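Local coordinates for protein WZI (Escherichia coli, PDB 2YNK) that is an outer-membrane beta-barrel lectin that binds carbohydrate and takes part in assembling the group 1 capsule on the cell surface, at residues A64-F69 with N101-W106; W106-L111 with G131-V136. One frame throughout, in Å; residues are numbered along the deposited sequence.

Contact 1 (A64-F69 with N101-W106); sequences ALKADF and NNSGEW. With OCT (N-octane), chain L.
Asn101 reaches the turn at Ala67 and Asp68 with two N-H groups at once. Its side-chain ND2 gives a hydrogen bond to Ala67 O at 3.0 Å, and that oxygen lies almost in the plane of the amide. From the backbone, Asn101 N donates to Asp68 O over 2.9 Å in a nearly straight bond, the N-H coming in from above the plane of that carbonyl. With CG set beside the backbone N (chi1 -80°), both donors face the same bend of chain. At its other end OD1 lies against His110 ND1, a probable hydrogen bond consistent with this orientation of the amide.

Packing between the segments is modest. Asn101 CB lies 3.5 Å from Lys66 O, and the aliphatic part of Lys66 passes Ser103, CD to OG 4.4 Å.

Here helix 49-65 has just ended, and the chain turns into strand 69-76, which pairs antiparallel with strand 95-104 in the closed barrel. Phe69 also bonds through its backbone to Phe454 of strand 444-454, so the turn stands at the seam where the first and last strands meet.

The polar side-chain ends look to the termini and to the next strand. Lys66 NZ forms a salt bridge with Asp108 OD2 and a hydrogen bond with Leu3 O; Ser103 OG bonds to Ala1 N, and Asp68 OD2 to Leu456 N.

Past Gly104, well away from 64-69, the indole of Trp106 carries an n-octane over one face, with CE3 3.8 Å from C3 of the alkane.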
loop_
_atom_site.group_PDB
_atom_site.type_symbol
_atom_site.label_atom_id
_atom_site.label_comp_id
_atom_site.label_asym_id
_atom_site.label_seq_id
_atom_site.Cartn_x
_atom_site.Cartn_y
_atom_site.Cartn_z
ATOM N N ALA A 64 5.730 18.233 4.045
ATOM C CA ALA A 64 6.830 17.409 4.542
ATOM C C ALA A 64 7.289 16.421 3.461
ATOM O O ALA A 64 8.450 16.399 3.074
ATOM C CB ALA A 64 6.400 16.663 5.799
ATOM N N LEU A 65 6.345 15.636 2.963
ATOM C CA LEU A 65 6.611 14.627 1.951
ATOM C C LEU A 65 7.291 15.198 0.709
ATOM O O LEU A 65 8.260 14.616 0.198
ATOM C CB LEU A 65 5.300 13.939 1.546
ATOM C CG LEU A 65 4.725 12.998 2.604
ATOM C CD1 LEU A 65 3.312 12.549 2.264
ATOM C CD2 LEU A 65 5.654 11.805 2.748
ATOM N N LYS A 66 6.792 16.336 0.233
ATOM C CA LYS A 66 7.274 16.906 -1.021
ATOM C C LYS A 66 8.235 18.088 -0.849
ATOM O O LYS A 66 8.470 18.835 -1.797
ATOM C CB LYS A 66 6.090 17.297 -1.900
ATOM C CG LYS A 66 5.251 16.111 -2.335
ATOM C CD LYS A 66 4.372 16.462 -3.513
ATOM C CE LYS A 66 3.829 15.224 -4.187
ATOM N NZ LYS A 66 4.804 14.637 -5.157
ATOM N N ALA A 67 8.813 18.231 0.343
ATOM C CA ALA A 67 9.836 19.250 0.604
ATOM C C ALA A 67 10.953 19.223 -0.439
ATOM O O ALA A 67 11.311 18.163 -0.946
ATOM C CB ALA A 67 10.427 19.053 1.992
ATOM N N ASP A 68 11.510 20.393 -0.739
ATOM C CA ASP A 68 12.549 20.527 -1.769
ATOM C C ASP A 68 13.619 19.455 -1.666
ATOM O O ASP A 68 14.016 18.862 -2.667
ATOM C CB ASP A 68 13.225 21.907 -1.679
ATOM C CG ASP A 68 12.344 23.033 -2.189
ATOM O OD1 ASP A 68 11.363 22.755 -2.903
ATOM O OD2 ASP A 68 12.643 24.207 -1.880
ATOM N N PHE A 69 14.091 19.232 -0.449
ATOM C CA PHE A 69 15.116 18.236 -0.189
ATOM C C PHE A 69 14.739 17.497 1.088
ATOM O O PHE A 69 14.321 18.115 2.064
ATOM C CB PHE A 69 16.486 18.907 -0.080
ATOM C CG PHE A 69 17.596 17.966 0.282
ATOM C CD1 PHE A 69 17.845 16.833 -0.489
ATOM C CD2 PHE A 69 18.406 18.212 1.388
ATOM C CE1 PHE A 69 18.873 15.958 -0.159
ATOM C CE2 PHE A 69 19.437 17.342 1.720
ATOM C CZ PHE A 69 19.670 16.214 0.946
ATOM N N ASN A 101 13.035 16.975 -4.596
ATOM C CA ASN A 101 11.641 17.086 -5.041
ATOM C C ASN A 101 11.357 18.375 -5.768
ATOM O O ASN A 101 11.814 19.430 -5.363
ATOM C CB ASN A 101 10.697 17.053 -3.848
ATOM C CG ASN A 101 10.453 15.660 -3.337
ATOM O OD1 ASN A 101 10.212 14.743 -4.117
ATOM N ND2 ASN A 101 10.489 15.496 -2.019
ATOM N N ASN A 102 10.575 18.284 -6.832
ATOM C CA ASN A 102 10.058 19.460 -7.498
ATOM C C ASN A 102 8.813 19.148 -8.304
ATOM O O ASN A 102 8.800 18.226 -9.119
ATOM C CB ASN A 102 11.100 20.073 -8.413
ATOM C CG ASN A 102 10.760 21.496 -8.780
ATOM O OD1 ASN A 102 10.197 21.766 -9.841
ATOM N ND2 ASN A 102 11.059 22.411 -7.874
ATOM N N SER A 103 7.764 19.932 -8.087
ATOM C CA SER A 103 6.506 19.689 -8.766
ATOM C C SER A 103 5.766 20.978 -9.000
ATOM O O SER A 103 5.958 21.945 -8.266
ATOM C CB SER A 103 5.642 18.766 -7.922
ATOM O OG SER A 103 5.430 19.334 -6.648
ATOM N N GLY A 104 4.921 20.975 -10.026
ATOM C CA GLY A 104 4.017 22.082 -10.293
ATOM C C GLY A 104 2.707 21.653 -10.930
ATOM O O GLY A 104 2.376 20.470 -10.984
ATOM N N GLU A 105 1.957 22.643 -11.402
ATOM C CA GLU A 105 0.694 22.435 -12.105
ATOM C C GLU A 105 0.677 21.156 -12.970
ATOM O O GLU A 105 -0.253 20.357 -12.876
ATOM C CB GLU A 105 0.390 23.687 -12.947
ATOM C CG GLU A 105 -0.676 23.532 -14.029
ATOM C CD GLU A 105 -2.025 23.124 -13.481
ATOM O OE1 GLU A 105 -2.330 23.500 -12.331
ATOM O OE2 GLU A 105 -2.778 22.432 -14.203
ATOM N N TRP A 106 1.704 20.955 -13.792
ATOM C CA TRP A 106 1.709 19.839 -14.739
ATOM C C TRP A 106 2.886 18.902 -14.603
ATOM O O TRP A 106 3.136 18.112 -15.512
ATOM C CB TRP A 106 1.630 20.366 -16.174
ATOM C CG TRP A 106 2.768 21.288 -16.539
ATOM C CD1 TRP A 106 2.832 22.659 -16.347
ATOM C CD2 TRP A 106 4.057 20.933 -17.156
ATOM N NE1 TRP A 106 4.025 23.163 -16.791
ATOM C CE2 TRP A 106 4.803 22.187 -17.287
ATOM C CE3 TRP A 106 4.640 19.752 -17.601
ATOM C CZ2 TRP A 106 6.072 22.233 -17.836
ATOM C CZ3 TRP A 106 5.926 19.811 -18.154
ATOM C CH2 TRP A 106 6.623 21.023 -18.266
HETATM C C1 OCT L . 1.335 22.749 -20.147
HETATM C C2 OCT L . 1.174 21.399 -20.819
HETATM C C3 OCT L . 2.385 20.489 -20.594
HETATM C C4 OCT L . 2.244 19.135 -21.298
HETATM C C5 OCT L . 3.470 18.245 -21.081
HETATM C C6 OCT L . 3.430 16.977 -21.942
HETATM C C7 OCT L . 4.790 16.282 -22.018
HETATM C C8 OCT L . 4.669 14.842 -22.486
#

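Contact 2 (W106-L111 with G131-V136); sequences WWDVHL and GAYGAV. With D12 (dodecane), chain D; OCT (N-octane), chain B; OCT (N-octane), chain L.
The Tyr133 ring has His110 over one face and Asp108 at its edge. His110 CB makes a CH-pi contact, 3.9 Å from the ring centroid, while the imidazole runs nearly parallel to the phenol (23° between planes) but slides off until the rings barely overlap. At the edge, Tyr133 OH donates to Asp108 OD2 over 2.6 Å, meeting the oxygen from above the carboxylate plane, which stands 85° from the ring. Tyr133 gets there with CG between the backbone N and the carbonyl carbon (chi1 67°), which lays the ring back over the neighbouring strand. The imidazole edge meets Gly131 O, 3.3 Å from His110 CD2.

On the face of the sheet that holds Trp107, Val109 and Val136, a dodecane chain runs across the strands. It covers one face of the Trp107 indole, C3 lying 3.8 Å from CD1, passes over Gly134, where no side chain intervenes, and has C9 3.5 Å from Val136 CG1. The edge of Trp106 meets Val136, CZ3 to CG1 4.2 Å, and its face away from the bound n-octane rests on Trp107 CE3. These alkanes are consistent with a surface that meets membrane lipid.

Backbone bonds tie the strands antiparallel: Asp108 and Ala135 bond both ways, Asp108 N to Ala135 O being 2.8 Å, and His110 and Tyr133 do likewise. Asp108, His110, Tyr133 and Ala135 share the face turned away from the dodecane.

The pair belongs to the hairpin of strands 107-116 and 127-138. Strand 95-104 flanks it on one side, where Asn102 OD1 takes the bond from Trp107 NE1, and strand 141-145 on the other, where Ala135 touches Trp142 and Ser144.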
loop_
_atom_site.group_PDB
_atom_site.type_symbol
_atom_site.label_atom_id
_atom_site.label_comp_id
_atom_site.label_asym_id
_atom_site.label_seq_id
_atom_site.Cartn_x
_atom_site.Cartn_y
_atom_site.Cartn_z
ATOM N N TRP A 106 1.704 20.955 -13.792
ATOM C CA TRP A 106 1.709 19.839 -14.739
ATOM C C TRP A 106 2.886 18.902 -14.603
ATOM O O TRP A 106 3.136 18.112 -15.512
ATOM C CB TRP A 106 1.630 20.366 -16.174
ATOM C CG TRP A 106 2.768 21.288 -16.539
ATOM C CD1 TRP A 106 2.832 22.659 -16.347
ATOM C CD2 TRP A 106 4.057 20.933 -17.156
ATOM N NE1 TRP A 106 4.025 23.163 -16.791
ATOM C CE2 TRP A 106 4.803 22.187 -17.287
ATOM C CE3 TRP A 106 4.640 19.752 -17.601
ATOM C CZ2 TRP A 106 6.072 22.233 -17.836
ATOM C CZ3 TRP A 106 5.926 19.811 -18.154
ATOM C CH2 TRP A 106 6.623 21.023 -18.266
ATOM N N TRP A 107 3.602 18.943 -13.479
ATOM C CA TRP A 107 4.778 18.094 -13.314
ATOM C C TRP A 107 5.077 17.705 -11.894
ATOM O O TRP A 107 4.752 18.437 -10.965
ATOM C CB TRP A 107 6.001 18.757 -13.936
ATOM C CG TRP A 107 6.625 19.851 -13.116
ATOM C CD1 TRP A 107 7.679 19.739 -12.222
ATOM C CD2 TRP A 107 6.276 21.268 -13.110
ATOM N NE1 TRP A 107 7.990 20.951 -11.668
ATOM C CE2 TRP A 107 7.187 21.912 -12.157
ATOM C CE3 TRP A 107 5.328 22.047 -13.768
ATOM C CZ2 TRP A 107 7.132 23.278 -11.895
ATOM C CZ3 TRP A 107 5.286 23.417 -13.500
ATOM C CH2 TRP A 107 6.169 24.017 -12.585
ATOM N N ASP A 108 5.722 16.547 -11.729
ATOM C CA ASP A 108 6.138 16.050 -10.420
ATOM C C ASP A 108 7.444 15.291 -10.602
ATOM O O ASP A 108 7.494 14.296 -11.333
ATOM C CB ASP A 108 5.067 15.112 -9.862
ATOM C CG ASP A 108 5.282 14.743 -8.394
ATOM O OD1 ASP A 108 6.214 15.267 -7.741
ATOM O OD2 ASP A 108 4.483 13.914 -7.888
ATOM N N VAL A 109 8.501 15.758 -9.948
ATOM C CA VAL A 109 9.793 15.094 -10.018
ATOM C C VAL A 109 10.290 14.761 -8.623
ATOM O O VAL A 109 10.411 15.648 -7.779
ATOM C CB VAL A 109 10.829 15.968 -10.732
ATOM C CG1 VAL A 109 12.225 15.401 -10.533
ATOM C CG2 VAL A 109 10.489 16.055 -12.207
ATOM N N HIS A 110 10.585 13.478 -8.407
ATOM C CA HIS A 110 11.078 12.965 -7.132
ATOM C C HIS A 110 12.313 12.142 -7.401
ATOM O O HIS A 110 12.219 10.984 -7.814
ATOM C CB HIS A 110 9.982 12.129 -6.475
ATOM C CG HIS A 110 10.346 11.581 -5.113
ATOM N ND1 HIS A 110 10.311 12.327 -3.998
ATOM C CD2 HIS A 110 10.728 10.306 -4.717
ATOM C CE1 HIS A 110 10.667 11.578 -2.945
ATOM N NE2 HIS A 110 10.923 10.339 -3.386
ATOM N N LEU A 111 13.486 12.741 -7.225
ATOM C CA LEU A 111 14.740 12.026 -7.427
ATOM C C LEU A 111 15.196 11.467 -6.094
ATOM O O LEU A 111 15.571 12.218 -5.199
ATOM C CB LEU A 111 15.826 12.942 -7.989
ATOM C CG LEU A 111 15.595 13.515 -9.384
ATOM C CD1 LEU A 111 16.839 14.252 -9.857
ATOM C CD2 LEU A 111 15.206 12.416 -10.364
ATOM N N GLY A 131 11.458 4.456 -5.418
ATOM C CA GLY A 131 10.626 5.612 -5.218
ATOM C C GLY A 131 10.886 6.707 -6.232
ATOM O O GLY A 131 10.036 7.582 -6.395
ATOM N N ALA A 132 12.031 6.668 -6.924
ATOM C CA ALA A 132 12.394 7.753 -7.842
ATOM C C ALA A 132 11.478 7.741 -9.039
ATOM O O ALA A 132 11.381 6.728 -9.716
ATOM C CB ALA A 132 13.841 7.646 -8.301
ATOM N N TYR A 133 10.798 8.859 -9.288
ATOM C CA TYR A 133 10.012 9.022 -10.508
ATOM C C TYR A 133 10.025 10.462 -10.994
ATOM O O TYR A 133 10.371 11.388 -10.256
ATOM C CB TYR A 133 8.559 8.596 -10.274
ATOM C CG TYR A 133 7.824 9.513 -9.321
ATOM C CD1 TYR A 133 7.175 10.663 -9.775
ATOM C CD2 TYR A 133 7.797 9.245 -7.959
ATOM C CE1 TYR A 133 6.518 11.516 -8.893
ATOM C CE2 TYR A 133 7.142 10.079 -7.071
ATOM C CZ TYR A 133 6.503 11.218 -7.539
ATOM O OH TYR A 133 5.864 12.043 -6.637
ATOM N N GLY A 134 9.640 10.627 -12.252
ATOM C CA GLY A 134 9.176 11.905 -12.769
ATOM C C GLY A 134 7.813 11.699 -13.408
ATOM O O GLY A 134 7.557 10.648 -14.000
ATOM N N ALA A 135 6.924 12.682 -13.270
ATOM C CA ALA A 135 5.597 12.604 -13.889
ATOM C C ALA A 135 5.210 13.915 -14.525
ATOM O O ALA A 135 5.659 14.981 -14.099
ATOM C CB ALA A 135 4.548 12.185 -12.878
ATOM N N VAL A 136 4.376 13.821 -15.555
ATOM C CA VAL A 136 3.775 14.987 -16.188
ATOM C C VAL A 136 2.256 14.840 -16.277
ATOM O O VAL A 136 1.739 13.721 -16.343
ATOM C CB VAL A 136 4.328 15.223 -17.607
ATOM C CG1 VAL A 136 5.782 15.653 -17.543
ATOM C CG2 VAL A 136 4.135 13.993 -18.483
HETATM C C1 D12 D . 10.007 23.036 -14.555
HETATM C C2 D12 D . 9.512 21.873 -15.398
HETATM C C3 D12 D . 10.176 20.537 -15.022
HETATM C C4 D12 D . 9.475 19.345 -15.689
HETATM C C5 D12 D . 10.300 18.050 -15.649
HETATM C C6 D12 D . 9.434 16.804 -15.886
HETATM C C7 D12 D . 10.105 15.766 -16.786
HETATM C C8 D12 D . 9.841 14.311 -16.372
HETATM C C9 D12 D . 8.637 13.694 -17.090
HETATM C C10 D12 D . 8.721 12.169 -17.208
HETATM C C11 D12 D . 7.329 11.543 -17.351
HETATM C C12 D12 D . 7.311 10.311 -18.236
HETATM C C1 OCT B . 13.582 10.577 -12.643
HETATM C C2 OCT B . 13.689 9.199 -13.267
HETATM C C3 OCT B . 14.021 8.132 -12.221
HETATM C C4 OCT B . 14.142 6.741 -12.852
HETATM C C5 OCT B . 14.803 5.736 -11.908
HETATM C C6 OCT B . 14.696 4.301 -12.442
HETATM C C7 OCT B . 16.043 3.596 -12.668
HETATM C C8 OCT B . 16.044 2.145 -12.212
HETATM C C1 OCT L . 1.335 22.749 -20.147
HETATM C C2 OCT L . 1.174 21.399 -20.819
HETATM C C3 OCT L . 2.385 20.489 -20.594
HETATM C C4 OCT L . 2.244 19.135 -21.298
HETATM C C5 OCT L . 3.470 18.245 -21.081
HETATM C C6 OCT L . 3.430 16.977 -21.942
HETATM C C7 OCT L . 4.790 16.282 -22.018
HETATM C C8 OCT L . 4.669 14.842 -22.486
#

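The centres of the two contacts lie about 9 Å apart on one wall of the barrel, and along the chain they come in series, sharing Trp106. Contact 1 joins the exit of helix 49-65 to strand 95-104; contact 2 pairs the next two strands, 107-116 and 127-138. Strands 95-104 and 107-116 are themselves neighbours, zipped by bonds such as Asn102 O to Val109 N at 2.6 Å, so these and 127-138 run on as one sheet, the turn after helix 49-65 lying against it at Asn101. Polar groups from both, with the N-terminal residues, cluster on one face, while alkanes line the other. The helical N-terminal region is thereby tied to the first strands of this outer-membrane barrel.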